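Local coordinates for protease VII (Escherichia coli, PDB 1I78), which cleaves polypeptides at the outer membrane as a beta-barrel protease of the omptin family, which typically cuts between two basic residues, at residues A[125-131]-A[182-188]; A[200-206]-A[224-230]; A[244-250]-A[290-296]. The protein carries 3 engineered substitutions. All blocks are in the same frame, centred on the assembly; numbering follows the deposited sequence.

Contact 1 of 3, residues A[125-131]-A[182-188]; sequences NYRLGLM and GLTGSYR
Tyr187, with its CG opposite the backbone N (chi1 -167°), leans its ring over to Tyr126, while chi1 of 59° leads the Tyr126 ring away and leaves its CB to take the touch. The aromatic CD1 of Tyr187 comes against CB of Tyr126 at 3.4 Å, and its CE1 lies 3.8 Å from CD2 of the Tyr126 ring, so one ring slants past the other without a stack. The carbonyl O of Asn125 lies over one face of the Tyr187 ring. Farther along this outward surface Leu128 CD2 touches Leu183 CD2 at 3.4 Å, methyl to methyl; Gly185, which pairs with Leu128, has no side chain on this face.

The opposite face carries Arg127, Met131, Thr184 and Ser186 and looks into the barrel. Met131 lies across Thr184 at about a right angle, its SD 3.8 Å from CB of Thr184, while Thr184 OG1 hydrogen-bonds Thr197. Arg127 brings the edge of its guanidinium toward Ser186, but NH1 stays 3.6 Å from OG. Arg188 runs extended to bind Asp191 by a salt bridge and the Glu190 carbonyl by a hydrogen bond, with Tyr240 in a cation-pi contact.

Reciprocal backbone bonds join Arg127 with Ser186, Gly129 with Thr184 and Met131 with Gly182; Gly129 N to Thr184 O, 3.0 Å, is nearly straight at 173°. This antiparallel ladder is part of the barrel wall: strand 126-149 is bonded on its other edge to Gly118, Leu120 and Leu121, and strand 169-189 passes the sheet on to strand 192-213 through Gly196 and Phe198.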
loop_
_atom_site.group_PDB
_atom_site.type_symbol
_atom_site.label_atom_id
_atom_site.label_comp_id
_atom_site.label_asym_id
_atom_site.label_seq_id
_atom_site.Cartn_x
_atom_site.Cartn_y
_atom_site.Cartn_z
ATOM N N ASN A 125 -16.687 -28.386 -6.182
ATOM C CA ASN A 125 -15.968 -28.367 -4.909
ATOM C C ASN A 125 -14.540 -27.801 -4.931
ATOM O O ASN A 125 -13.887 -27.741 -3.893
ATOM C CB ASN A 125 -15.938 -29.776 -4.308
ATOM C CG ASN A 125 -17.317 -30.268 -3.911
ATOM O OD1 ASN A 125 -18.091 -29.543 -3.277
ATOM N ND2 ASN A 125 -17.629 -31.510 -4.273
ATOM N N TYR A 126 -14.044 -27.403 -6.099
ATOM C CA TYR A 126 -12.701 -26.834 -6.179
ATOM C C TYR A 126 -12.461 -26.021 -7.447
ATOM O O TYR A 126 -12.927 -26.366 -8.530
ATOM C CB TYR A 126 -11.645 -27.927 -6.031
ATOM C CG TYR A 126 -11.724 -29.022 -7.061
ATOM C CD1 TYR A 126 -11.156 -28.858 -8.326
ATOM C CD2 TYR A 126 -12.351 -30.237 -6.768
ATOM C CE1 TYR A 126 -11.202 -29.874 -9.271
ATOM C CE2 TYR A 126 -12.406 -31.260 -7.705
ATOM C CZ TYR A 126 -11.830 -31.073 -8.954
ATOM O OH TYR A 126 -11.888 -32.078 -9.894
ATOM N N ARG A 127 -11.716 -24.933 -7.283
ATOM C CA ARG A 127 -11.416 -24.004 -8.363
ATOM C C ARG A 127 -9.944 -23.594 -8.309
ATOM O O ARG A 127 -9.405 -23.358 -7.230
ATOM C CB ARG A 127 -12.304 -22.768 -8.185
ATOM C CG ARG A 127 -12.881 -22.197 -9.446
ATOM C CD ARG A 127 -14.311 -21.732 -9.215
ATOM N NE ARG A 127 -14.462 -20.279 -9.151
ATOM C CZ ARG A 127 -14.072 -19.523 -8.131
ATOM N NH1 ARG A 127 -13.497 -20.084 -7.071
ATOM N NH2 ARG A 127 -14.259 -18.206 -8.168
ATOM N N LEU A 128 -9.304 -23.511 -9.472
ATOM C CA LEU A 128 -7.901 -23.105 -9.576
ATOM C C LEU A 128 -7.807 -22.241 -10.827
ATOM O O LEU A 128 -8.123 -22.706 -11.917
ATOM C CB LEU A 128 -6.990 -24.323 -9.768
ATOM C CG LEU A 128 -5.636 -24.446 -9.049
ATOM C CD1 LEU A 128 -4.760 -25.408 -9.831
ATOM C CD2 LEU A 128 -4.948 -23.113 -8.918
ATOM N N GLY A 129 -7.369 -20.996 -10.689
ATOM C CA GLY A 129 -7.276 -20.155 -11.865
ATOM C C GLY A 129 -6.122 -19.169 -11.927
ATOM O O GLY A 129 -5.641 -18.674 -10.904
ATOM N N LEU A 130 -5.668 -18.891 -13.147
ATOM C CA LEU A 130 -4.604 -17.922 -13.370
ATOM C C LEU A 130 -5.280 -16.558 -13.345
ATOM O O LEU A 130 -6.479 -16.451 -13.629
ATOM C CB LEU A 130 -3.962 -18.129 -14.738
ATOM C CG LEU A 130 -3.272 -19.471 -14.958
ATOM C CD1 LEU A 130 -2.927 -19.624 -16.447
ATOM C CD2 LEU A 130 -2.024 -19.550 -14.087
ATOM N N MET A 131 -4.523 -15.525 -12.991
ATOM C CA MET A 131 -5.065 -14.180 -12.961
ATOM C C MET A 131 -4.156 -13.206 -13.707
ATOM O O MET A 131 -2.954 -13.430 -13.847
ATOM C CB MET A 131 -5.209 -13.674 -11.527
ATOM C CG MET A 131 -6.142 -14.437 -10.618
ATOM S SD MET A 131 -6.126 -13.657 -8.961
ATOM C CE MET A 131 -7.124 -12.196 -9.255
ATOM N N GLY A 182 -1.417 -13.509 -11.248
ATOM C CA GLY A 182 -1.671 -14.224 -10.017
ATOM C C GLY A 182 -2.184 -15.641 -10.131
ATOM O O GLY A 182 -2.280 -16.222 -11.214
ATOM N N LEU A 183 -2.510 -16.187 -8.965
ATOM C CA LEU A 183 -3.025 -17.542 -8.811
ATOM C C LEU A 183 -4.057 -17.484 -7.707
ATOM O O LEU A 183 -3.769 -17.022 -6.616
ATOM C CB LEU A 183 -1.910 -18.497 -8.385
ATOM C CG LEU A 183 -1.698 -19.750 -9.237
ATOM C CD1 LEU A 183 -0.745 -20.693 -8.512
ATOM C CD2 LEU A 183 -3.028 -20.429 -9.503
ATOM N N THR A 184 -5.266 -17.938 -7.987
ATOM C CA THR A 184 -6.301 -17.930 -6.967
ATOM C C THR A 184 -6.926 -19.322 -6.940
ATOM O O THR A 184 -6.780 -20.081 -7.896
ATOM C CB THR A 184 -7.354 -16.832 -7.253
ATOM O OG1 THR A 184 -8.353 -16.849 -6.226
ATOM C CG2 THR A 184 -8.000 -17.049 -8.603
ATOM N N GLY A 185 -7.590 -19.670 -5.840
ATOM C CA GLY A 185 -8.190 -20.991 -5.736
ATOM C C GLY A 185 -8.863 -21.285 -4.409
ATOM O O GLY A 185 -8.687 -20.556 -3.431
ATOM N N SER A 186 -9.634 -22.367 -4.371
ATOM C CA SER A 186 -10.361 -22.748 -3.168
ATOM C C SER A 186 -10.949 -24.154 -3.270
ATOM O O SER A 186 -11.462 -24.552 -4.312
ATOM C CB SER A 186 -11.481 -21.738 -2.897
ATOM O OG SER A 186 -12.314 -21.562 -4.037
ATOM N N TYR A 187 -10.865 -24.901 -2.175
ATOM C CA TYR A 187 -11.384 -26.256 -2.124
ATOM C C TYR A 187 -12.580 -26.279 -1.187
ATOM O O TYR A 187 -12.629 -25.543 -0.202
ATOM C CB TYR A 187 -10.311 -27.209 -1.617
ATOM C CG TYR A 187 -10.651 -28.660 -1.827
ATOM C CD1 TYR A 187 -10.534 -29.246 -3.086
ATOM C CD2 TYR A 187 -11.083 -29.452 -0.770
ATOM C CE1 TYR A 187 -10.834 -30.595 -3.283
ATOM C CE2 TYR A 187 -11.388 -30.796 -0.953
ATOM C CZ TYR A 187 -11.261 -31.365 -2.208
ATOM O OH TYR A 187 -11.552 -32.702 -2.383
ATOM N N ARG A 188 -13.541 -27.141 -1.484
ATOM C CA ARG A 188 -14.741 -27.211 -0.672
ATOM C C ARG A 188 -15.118 -28.608 -0.203
ATOM O O ARG A 188 -15.290 -29.525 -1.008
ATOM C CB ARG A 188 -15.909 -26.603 -1.450
ATOM C CG ARG A 188 -17.231 -26.628 -0.708
ATOM C CD ARG A 188 -18.358 -26.055 -1.557
ATOM N NE ARG A 188 -19.604 -25.984 -0.802
ATOM C CZ ARG A 188 -20.721 -25.402 -1.231
ATOM N NH1 ARG A 188 -20.774 -24.824 -2.424
ATOM N NH2 ARG A 188 -21.796 -25.398 -0.454
#

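Contact 2 of 3, residues A[200-206]-A[224-230]; sequences YSGWVES and KVKDQNY
Val204, Ser206, Gln228 and Tyr230 form the close-packed inner side of this bulged hairpin pairing. Val204 presses CG2 onto Tyr230 CB at 3.5 Å, and Ser201 CB sits at the edge of the Tyr230 ring. Ser206 OG gives its proton to Gln228 OE1 at 2.6 Å, in the plane of the amide; Gln228 NE2 is held by the carbonyls of Thr257 and Ile282, so bonds at both ends fix the flip of this buried amide. The extended Gln228 chain, CG opposite the backbone N (chi1 -171°), carries the amide to Ser206.

Asp227 and Gln228 both face Val204 in a G1 beta bulge, where Asp227 takes a left-handed backbone conformation. Gln228 N still meets Val204 O on a lone pair at 2.9 Å. In a second bulge, between Ser201 and Val204, Ser201 OG accepts from Trp203 N at 3.2 Å in an ST turn and also bonds the Pro179 carbonyl.

The outer side is looser. Trp203, Asp227 and Lys226 spread on the surface, and Glu205 OE1 reaches Lys224 NZ in a long salt bridge of 3.5 Å. Asn229 ND2 adds a weak bond to Ser201 O.

Strand 192-213 continues the wall through Lys177 and Ile181 of strand 169-189, while strand 219-242 is bonded to Thr257 and Asn262 of strand 245-267.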
loop_
_atom_site.group_PDB
_atom_site.type_symbol
_atom_site.label_atom_id
_atom_site.label_comp_id
_atom_site.label_asym_id
_atom_site.label_seq_id
_atom_site.Cartn_x
_atom_site.Cartn_y
_atom_site.Cartn_z
ATOM N N TYR A 200 1.709 -11.226 -8.004
ATOM C CA TYR A 200 3.072 -10.811 -8.252
ATOM C C TYR A 200 3.116 -9.741 -9.332
ATOM O O TYR A 200 2.316 -9.754 -10.270
ATOM C CB TYR A 200 3.923 -11.975 -8.734
ATOM C CG TYR A 200 5.284 -11.514 -9.218
ATOM C CD1 TYR A 200 6.255 -11.087 -8.307
ATOM C CD2 TYR A 200 5.588 -11.454 -10.589
ATOM C CE1 TYR A 200 7.491 -10.613 -8.738
ATOM C CE2 TYR A 200 6.825 -10.976 -11.033
ATOM C CZ TYR A 200 7.766 -10.555 -10.097
ATOM O OH TYR A 200 8.969 -10.036 -10.498
ATOM N N SER A 201 4.071 -8.827 -9.205
ATOM C CA SER A 201 4.247 -7.781 -10.192
ATOM C C SER A 201 5.683 -7.297 -10.236
ATOM O O SER A 201 6.362 -7.206 -9.208
ATOM C CB SER A 201 3.332 -6.596 -9.908
ATOM O OG SER A 201 3.551 -5.581 -10.877
ATOM N N GLY A 202 6.153 -6.993 -11.438
ATOM C CA GLY A 202 7.505 -6.482 -11.577
ATOM C C GLY A 202 7.402 -5.192 -12.351
ATOM O O GLY A 202 8.396 -4.598 -12.752
ATOM N N TRP A 203 6.167 -4.735 -12.515
ATOM C CA TRP A 203 5.886 -3.552 -13.315
ATOM C C TRP A 203 5.245 -2.412 -12.549
ATOM O O TRP A 203 4.665 -1.504 -13.142
ATOM C CB TRP A 203 5.003 -4.003 -14.479
ATOM C CG TRP A 203 5.510 -5.315 -14.996
ATOM C CD1 TRP A 203 6.679 -5.523 -15.685
ATOM C CD2 TRP A 203 4.992 -6.620 -14.690
ATOM N NE1 TRP A 203 6.924 -6.868 -15.804
ATOM C CE2 TRP A 203 5.904 -7.565 -15.206
ATOM C CE3 TRP A 203 3.849 -7.080 -14.020
ATOM C CZ2 TRP A 203 5.710 -8.945 -15.075
ATOM C CZ3 TRP A 203 3.656 -8.455 -13.888
ATOM C CH2 TRP A 203 4.586 -9.369 -14.415
ATOM N N VAL A 204 5.380 -2.447 -11.232
ATOM C CA VAL A 204 4.785 -1.425 -10.402
ATOM C C VAL A 204 5.434 -0.072 -10.605
ATOM O O VAL A 204 6.654 0.027 -10.783
ATOM C CB VAL A 204 4.896 -1.777 -8.898
ATOM C CG1 VAL A 204 4.328 -0.651 -8.065
ATOM C CG2 VAL A 204 4.170 -3.076 -8.595
ATOM N N GLU A 205 4.595 0.961 -10.590
ATOM C CA GLU A 205 5.033 2.335 -10.690
ATOM C C GLU A 205 4.408 3.120 -9.535
ATOM O O GLU A 205 3.191 3.316 -9.479
ATOM C CB GLU A 205 4.610 2.979 -12.008
ATOM C CG GLU A 205 4.900 4.487 -12.020
ATOM C CD GLU A 205 4.575 5.148 -13.348
ATOM O OE1 GLU A 205 3.921 6.217 -13.331
ATOM O OE2 GLU A 205 4.976 4.605 -14.408
ATOM N N SER A 206 5.251 3.565 -8.613
ATOM C CA SER A 206 4.781 4.333 -7.476
ATOM C C SER A 206 5.280 5.772 -7.554
ATOM O O SER A 206 6.339 6.073 -8.111
ATOM C CB SER A 206 5.230 3.678 -6.163
ATOM O OG SER A 206 6.637 3.528 -6.113
ATOM N N LYS A 224 8.992 9.329 -8.302
ATOM C CA LYS A 224 8.372 8.297 -9.124
ATOM C C LYS A 224 9.401 7.182 -9.274
ATOM O O LYS A 224 10.557 7.434 -9.598
ATOM C CB LYS A 224 8.003 8.842 -10.513
ATOM C CG LYS A 224 7.157 7.872 -11.339
ATOM C CD LYS A 224 7.144 8.177 -12.836
ATOM C CE LYS A 224 6.468 9.508 -13.170
ATOM N NZ LYS A 224 5.003 9.533 -12.867
ATOM N N VAL A 225 8.973 5.953 -9.019
ATOM C CA VAL A 225 9.832 4.780 -9.130
ATOM C C VAL A 225 9.173 3.861 -10.158
ATOM O O VAL A 225 7.943 3.784 -10.220
ATOM C CB VAL A 225 9.934 4.059 -7.769
ATOM C CG1 VAL A 225 11.002 2.968 -7.814
ATOM C CG2 VAL A 225 10.237 5.071 -6.681
ATOM N N LYS A 226 9.977 3.165 -10.958
ATOM C CA LYS A 226 9.437 2.283 -11.991
ATOM C C LYS A 226 9.956 0.846 -11.926
ATOM O O LYS A 226 11.014 0.581 -11.355
ATOM C CB LYS A 226 9.753 2.857 -13.374
ATOM C CG LYS A 226 9.309 4.295 -13.581
ATOM C CD LYS A 226 9.825 4.837 -14.912
ATOM C CE LYS A 226 9.556 6.340 -15.047
ATOM N NZ LYS A 226 10.185 6.949 -16.262
ATOM N N ASP A 227 9.200 -0.074 -12.523
ATOM C CA ASP A 227 9.577 -1.484 -12.565
ATOM C C ASP A 227 9.856 -2.034 -11.170
ATOM O O ASP A 227 10.813 -2.774 -10.937
ATOM C CB ASP A 227 10.794 -1.647 -13.472
ATOM C CG ASP A 227 10.533 -1.135 -14.886
ATOM O OD1 ASP A 227 11.258 -0.218 -15.357
ATOM O OD2 ASP A 227 9.584 -1.651 -15.524
ATOM N N GLN A 228 8.974 -1.671 -10.251
ATOM C CA GLN A 228 9.072 -2.062 -8.860
ATOM C C GLN A 228 8.334 -3.387 -8.613
ATOM O O GLN A 228 7.319 -3.672 -9.249
ATOM C CB GLN A 228 8.494 -0.912 -8.023
ATOM C CG GLN A 228 8.680 -1.019 -6.537
ATOM C CD GLN A 228 8.742 0.344 -5.872
ATOM O OE1 GLN A 228 7.993 1.263 -6.225
ATOM N NE2 GLN A 228 9.632 0.480 -4.897
ATOM N N ASN A 229 8.845 -4.199 -7.697
ATOM C CA ASN A 229 8.231 -5.486 -7.390
ATOM C C ASN A 229 7.109 -5.389 -6.359
ATOM O O ASN A 229 7.127 -4.542 -5.456
ATOM C CB ASN A 229 9.290 -6.480 -6.904
ATOM C CG ASN A 229 10.249 -6.904 -8.016
ATOM O OD1 ASN A 229 11.455 -6.992 -7.800
ATOM N ND2 ASN A 229 9.712 -7.181 -9.206
ATOM N N TYR A 230 6.126 -6.264 -6.524
ATOM C CA TYR A 230 4.977 -6.327 -5.648
ATOM C C TYR A 230 4.635 -7.787 -5.412
ATOM O O TYR A 230 4.730 -8.615 -6.321
ATOM C CB TYR A 230 3.786 -5.620 -6.288
ATOM C CG TYR A 230 2.477 -5.943 -5.631
ATOM C CD1 TYR A 230 2.158 -5.430 -4.376
ATOM C CD2 TYR A 230 1.545 -6.768 -6.266
ATOM C CE1 TYR A 230 0.945 -5.720 -3.767
ATOM C CE2 TYR A 230 0.326 -7.070 -5.670
ATOM C CZ TYR A 230 0.027 -6.539 -4.421
ATOM O OH TYR A 230 -1.200 -6.801 -3.843
#

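Contact 3 of 3, residues A[244-250]-A[290-296]; sequences NAKVYVE and TAGLKYT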
loop_
_atom_site.group_PDB
_atom_site.type_symbol
_atom_site.label_atom_id
_atom_site.label_comp_id
_atom_site.label_asym_id
_atom_site.label_seq_id
_atom_site.Cartn_x
_atom_site.Cartn_y
_atom_site.Cartn_z
ATOM N N ASN A 244 -26.374 -20.443 -1.780
ATOM C CA ASN A 244 -25.690 -19.333 -2.432
ATOM C C ASN A 244 -25.377 -18.122 -1.561
ATOM O O ASN A 244 -25.523 -16.981 -1.998
ATOM C CB ASN A 244 -26.480 -18.886 -3.668
ATOM C CG ASN A 244 -27.951 -18.628 -3.376
ATOM O OD1 ASN A 244 -28.317 -17.638 -2.732
ATOM N ND2 ASN A 244 -28.806 -19.528 -3.857
ATOM N N ALA A 245 -24.934 -18.380 -0.334
ATOM C CA ALA A 245 -24.570 -17.320 0.603
ATOM C C ALA A 245 -23.416 -17.821 1.472
ATOM O O ALA A 245 -23.623 -18.637 2.373
ATOM C CB ALA A 245 -25.763 -16.946 1.472
ATOM N N LYS A 246 -22.202 -17.344 1.193
ATOM C CA LYS A 246 -21.042 -17.768 1.961
ATOM C C LYS A 246 -20.555 -16.730 2.952
ATOM O O LYS A 246 -20.230 -15.601 2.590
ATOM C CB LYS A 246 -19.881 -18.145 1.048
ATOM C CG LYS A 246 -18.650 -18.611 1.836
ATOM C CD LYS A 246 -17.526 -19.199 0.970
ATOM C CE LYS A 246 -16.708 -18.129 0.272
ATOM N NZ LYS A 246 -15.489 -18.703 -0.372
ATOM N N VAL A 247 -20.516 -17.106 4.218
ATOM C CA VAL A 247 -20.020 -16.192 5.222
ATOM C C VAL A 247 -18.527 -16.544 5.288
ATOM O O VAL A 247 -18.151 -17.725 5.307
ATOM C CB VAL A 247 -20.765 -16.395 6.567
ATOM C CG1 VAL A 247 -20.035 -17.383 7.457
ATOM C CG2 VAL A 247 -20.961 -15.057 7.243
ATOM N N TYR A 248 -17.672 -15.530 5.278
ATOM C CA TYR A 248 -16.243 -15.792 5.278
ATOM C C TYR A 248 -15.382 -14.780 6.030
ATOM O O TYR A 248 -15.797 -13.655 6.334
ATOM C CB TYR A 248 -15.751 -15.892 3.830
ATOM C CG TYR A 248 -15.536 -14.544 3.192
ATOM C CD1 TYR A 248 -14.338 -13.847 3.376
ATOM C CD2 TYR A 248 -16.557 -13.926 2.465
ATOM C CE1 TYR A 248 -14.163 -12.561 2.858
ATOM C CE2 TYR A 248 -16.394 -12.640 1.940
ATOM C CZ TYR A 248 -15.193 -11.966 2.144
ATOM O OH TYR A 248 -15.033 -10.698 1.644
ATOM N N VAL A 249 -14.154 -15.207 6.285
ATOM C CA VAL A 249 -13.168 -14.420 7.003
ATOM C C VAL A 249 -11.869 -14.480 6.173
ATOM O O VAL A 249 -11.545 -15.520 5.580
ATOM C CB VAL A 249 -13.029 -15.020 8.452
ATOM C CG1 VAL A 249 -11.659 -15.653 8.675
ATOM C CG2 VAL A 249 -13.381 -13.953 9.485
ATOM N N GLU A 250 -11.139 -13.369 6.092
ATOM C CA GLU A 250 -9.919 -13.368 5.286
ATOM C C GLU A 250 -8.777 -12.531 5.825
ATOM O O GLU A 250 -8.998 -11.543 6.524
ATOM C CB GLU A 250 -10.217 -12.911 3.837
ATOM C CG GLU A 250 -8.990 -12.992 2.925
ATOM C CD GLU A 250 -9.285 -12.753 1.456
ATOM O OE1 GLU A 250 -9.574 -11.592 1.081
ATOM O OE2 GLU A 250 -9.221 -13.734 0.670
ATOM N N THR A 290 -10.249 -9.037 7.209
ATOM C CA THR A 290 -11.625 -8.779 6.862
ATOM C C THR A 290 -12.565 -9.961 7.049
ATOM O O THR A 290 -12.148 -11.121 7.124
ATOM C CB THR A 290 -11.703 -8.323 5.391
ATOM O OG1 THR A 290 -13.065 -8.122 5.028
ATOM C CG2 THR A 290 -11.110 -9.393 4.452
ATOM N N ALA A 291 -13.848 -9.641 7.132
ATOM C CA ALA A 291 -14.895 -10.640 7.263
ATOM C C ALA A 291 -16.112 -10.105 6.496
ATOM O O ALA A 291 -16.394 -8.896 6.512
ATOM C CB ALA A 291 -15.232 -10.868 8.725
ATOM N N GLY A 292 -16.816 -10.998 5.809
ATOM C CA GLY A 292 -17.977 -10.574 5.053
ATOM C C GLY A 292 -18.755 -11.693 4.386
ATOM O O GLY A 292 -18.644 -12.860 4.766
ATOM N N LEU A 293 -19.527 -11.327 3.364
ATOM C CA LEU A 293 -20.386 -12.267 2.648
ATOM C C LEU A 293 -20.282 -12.269 1.124
ATOM O O LEU A 293 -20.223 -11.224 0.484
ATOM C CB LEU A 293 -21.837 -11.994 3.045
ATOM C CG LEU A 293 -22.945 -12.326 2.050
ATOM C CD1 LEU A 293 -23.166 -13.832 1.992
ATOM C CD2 LEU A 293 -24.205 -11.594 2.475
ATOM N N LYS A 294 -20.272 -13.465 0.552
ATOM C CA LYS A 294 -20.212 -13.627 -0.893
ATOM C C LYS A 294 -21.532 -14.260 -1.342
ATOM O O LYS A 294 -21.793 -15.434 -1.077
ATOM C CB LYS A 294 -19.028 -14.510 -1.281
ATOM C CG LYS A 294 -18.792 -14.580 -2.771
ATOM C CD LYS A 294 -17.568 -15.411 -3.115
ATOM C CE LYS A 294 -17.520 -15.697 -4.622
ATOM N NZ LYS A 294 -16.276 -16.403 -5.052
ATOM N N TYR A 295 -22.362 -13.460 -2.008
ATOM C CA TYR A 295 -23.673 -13.894 -2.489
ATOM C C TYR A 295 -23.662 -14.211 -3.984
ATOM O O TYR A 295 -23.382 -13.341 -4.804
ATOM C CB TYR A 295 -24.702 -12.791 -2.221
ATOM C CG TYR A 295 -26.142 -13.228 -2.337
ATOM C CD1 TYR A 295 -26.521 -14.244 -3.221
ATOM C CD2 TYR A 295 -27.133 -12.627 -1.561
ATOM C CE1 TYR A 295 -27.845 -14.657 -3.326
ATOM C CE2 TYR A 295 -28.469 -13.030 -1.658
ATOM C CZ TYR A 295 -28.814 -14.049 -2.542
ATOM O OH TYR A 295 -30.123 -14.472 -2.629
ATOM N N THR A 296 -23.977 -15.451 -4.338
ATOM C CA THR A 296 -24.022 -15.845 -5.743
ATOM C C THR A 296 -25.460 -15.860 -6.252
ATOM O O THR A 296 -26.196 -16.815 -6.025
ATOM C CB THR A 296 -23.401 -17.240 -5.959
ATOM O OG1 THR A 296 -21.979 -17.152 -5.819
ATOM C CG2 THR A 296 -23.729 -17.770 -7.348
#
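The beta hairpin of strands 245-267 and 272-296, the last in the barrel, is joined here at its open end, where Tyr248 folds over Gly292. A chi1 of 80° swings the Tyr248 ring across to the neighbouring strand, one face over the glycine, whose N lies 4.1 Å above the ring centre. The arrangement resembles the tyrosine-glycine pairing of other beta-barrels, in which a ring shields a glycine backbone. The ring lies on the inner face of the wall, and its OH bonds Asp15, on the strand that closes the cylinder.

Lys246 NZ salt-bridges Glu193, and Thr290 OG1 bonds Ser17 while its CG2 meets Glu250 CB at 3.7 Å. On the outer face Val249 CG2 lies 3.7 Å from Ala291 CB, and Leu293 CD1 approaches Ala245. Paired backbone bonds tie Lys246 to Lys294, Tyr248 to Gly292 and Glu250 to Thr290; the link from Lys246 N to Lys294 O is almost perfectly straight, 177°. At the end of the ladder the Asn244 amide lies beside the Tyr295 ring with planes only 12° apart, OD1 being 3.1 Å from CE1.

How the contacts relate
From the N terminus the chain completes contact 1 first, pairing 125-131 with 182-188 and closing a loop of 50 residues. Contact 2 then joins 200-206 to 224-230 across 17 residues, and contact 3 links 244-250 to 290-296 across 39. The three follow in series; none nests within or crosses another. Strands 169-189 and 192-213 are neighbours that connect contacts 1 and 2, as strands 219-242 and 245-267 connect contacts 2 and 3. Contacts 1 and 3 lie at the barrel end holding the chain termini, their centres about 16 Å apart, with Arg127 NH2 4.1 Å from Lys294 NZ; contact 2 lies nearer mid-barrel.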